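Vinylacetyl-CoA Delta-isomerase (Nitrosopumilus maritimus SCM1, PDB 6VJR) probably interconverts vinylacetyl-CoA and crotonyl-CoA, as a flavin- and iron-sulfur-dependent enzyme of the 4-hydroxybutyryl-CoA dehydratase family. Local coordinates at residues A[133-136]-A[137-141]. Residues are numbered along the deposited sequence; the frame is centred on the assembly and turned at random.
Sequences VKMV and QQENL
Val133 and Gln137 sit one turn apart on the C-terminal end of helix 125-139 and point the same way. The helix closes just beyond them with a Schellman-like C-terminal cap. Gln137 N donates to Val133 O at 2.9 Å, the first of three consecutive i to i+4 backbone bonds. The next two run from Gln138 N to Lys134 O and from Glu139 N to Met135 O. CG1 of Val133 lies anti to its backbone N (chi1 171°), which carries it alongside the Gln137 amide, 3.5 Å from NE2. Lys134 is fully extended and crosses Gln138 at an angle, its CE 3.6 Å from Gln138 NE2.

The helix ends at Glu139; Asn140, the next residue, turns to a positive phi of 65°. Val136 O takes the two closing bonds. The one from Asn140 N is weak, bent to 128° at the hydrogen. Leu141 N makes the six-to-one bond of the cap; it is farther away, at 3.3 Å from Val136 O, but lies in the carbonyl plane. Leu141 CD1 comes within 4.4 Å of Val136 CG1, the apolar contact across the cap.

The buried Gln137 amide is gripped at both ends. NE2 donates to Leu71 O, while OE1 is hydrogen-bonded to Thr63 OG1 and Ser60 OG. These bonds tie the helix to the chain around strand 66-68 and fix the rotation of the amide. A leucine here would probably leave Leu71 O and the two hydroxyls without their buried mate. Beyond the turn, Leu141 packs on Trp195 of strand 195-198, and Asn140 ND2 bonds to Ile2 O, close to the N-terminus.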
loop_
_atom_site.group_PDB
_atom_site.type_symbol
_atom_site.label_atom_id
_atom_site.label_comp_id
_atom_site.label_asym_id
_atom_site.label_seq_id
_atom_site.Cartn_x
_atom_site.Cartn_y
_atom_site.Cartn_z
ATOM N N VAL A 133 -25.832 -14.863 34.161
ATOM C CA VAL A 133 -26.429 -14.714 32.849
ATOM C C VAL A 133 -27.950 -14.679 32.974
ATOM O O VAL A 133 -28.599 -13.857 32.341
ATOM C CB VAL A 133 -25.963 -15.809 31.876
ATOM C CG1 VAL A 133 -26.777 -15.737 30.583
ATOM C CG2 VAL A 133 -24.456 -15.634 31.613
ATOM N N LYS A 134 -28.513 -15.589 33.766
ATOM C CA LYS A 134 -29.956 -15.609 33.944
ATOM C C LYS A 134 -30.456 -14.259 34.453
ATOM O O LYS A 134 -31.415 -13.703 33.923
ATOM C CB LYS A 134 -30.322 -16.740 34.893
ATOM C CG LYS A 134 -31.750 -16.647 35.364
ATOM C CD LYS A 134 -32.170 -17.836 36.207
ATOM C CE LYS A 134 -33.583 -17.748 36.659
ATOM N NZ LYS A 134 -33.898 -18.974 37.379
ATOM N N MET A 135 -29.799 -13.722 35.490
ATOM C CA MET A 135 -30.170 -12.421 36.033
ATOM C C MET A 135 -30.152 -11.354 34.929
ATOM O O MET A 135 -31.147 -10.680 34.705
ATOM C CB MET A 135 -29.240 -12.030 37.187
ATOM C CG MET A 135 -29.531 -10.664 37.792
ATOM S SD MET A 135 -28.378 -10.200 39.103
ATOM C CE MET A 135 -26.873 -9.802 38.202
ATOM N N VAL A 136 -29.017 -11.184 34.232
ATOM C CA VAL A 136 -28.895 -10.060 33.325
ATOM C C VAL A 136 -29.825 -10.210 32.121
ATOM O O VAL A 136 -30.292 -9.215 31.580
ATOM C CB VAL A 136 -27.434 -9.768 32.938
ATOM C CG1 VAL A 136 -26.581 -9.499 34.160
ATOM C CG2 VAL A 136 -26.780 -10.861 32.138
ATOM N N GLN A 137 -30.063 -11.445 31.695
ATOM C CA GLN A 137 -31.043 -11.727 30.650
ATOM C C GLN A 137 -32.477 -11.356 31.043
ATOM O O GLN A 137 -33.224 -10.801 30.242
ATOM C CB GLN A 137 -30.970 -13.186 30.219
ATOM C CG GLN A 137 -29.776 -13.493 29.319
ATOM C CD GLN A 137 -29.843 -14.873 28.685
ATOM O OE1 GLN A 137 -30.725 -15.712 28.988
ATOM N NE2 GLN A 137 -28.849 -15.106 27.841
ATOM N N GLN A 138 -32.879 -11.742 32.253
ATOM C CA GLN A 138 -34.203 -11.428 32.760
ATOM C C GLN A 138 -34.426 -9.920 32.848
ATOM O O GLN A 138 -35.500 -9.441 32.492
ATOM C CB GLN A 138 -34.402 -12.005 34.159
ATOM C CG GLN A 138 -34.367 -13.521 34.224
ATOM C CD GLN A 138 -34.582 -14.043 35.631
ATOM O OE1 GLN A 138 -33.906 -13.664 36.599
ATOM N NE2 GLN A 138 -35.579 -14.890 35.764
ATOM N N GLU A 139 -33.418 -9.192 33.326
ATOM C CA GLU A 139 -33.532 -7.768 33.597
ATOM C C GLU A 139 -33.195 -6.914 32.365
ATOM O O GLU A 139 -33.597 -5.759 32.320
ATOM C CB GLU A 139 -32.674 -7.411 34.808
ATOM C CG GLU A 139 -33.100 -8.157 36.066
ATOM C CD GLU A 139 -32.383 -7.803 37.357
ATOM O OE1 GLU A 139 -32.531 -8.553 38.368
ATOM O OE2 GLU A 139 -31.663 -6.785 37.362
ATOM N N ASN A 140 -32.541 -7.494 31.356
ATOM C CA ASN A 140 -32.204 -6.835 30.091
ATOM C C ASN A 140 -31.216 -5.688 30.295
ATOM O O ASN A 140 -31.517 -4.554 29.933
ATOM C CB ASN A 140 -33.436 -6.409 29.302
ATOM C CG ASN A 140 -33.129 -6.179 27.844
ATOM O OD1 ASN A 140 -32.039 -6.500 27.353
ATOM N ND2 ASN A 140 -34.061 -5.598 27.131
ATOM N N LEU A 141 -30.048 -6.009 30.878
ATOM C CA LEU A 141 -29.068 -5.030 31.348
ATOM C C LEU A 141 -27.920 -4.843 30.353
ATOM O O LEU A 141 -27.716 -5.644 29.442
ATOM C CB LEU A 141 -28.536 -5.466 32.722
ATOM C CG LEU A 141 -29.635 -5.682 33.768
ATOM C CD1 LEU A 141 -29.048 -6.015 35.136
ATOM C CD2 LEU A 141 -30.566 -4.481 33.853
#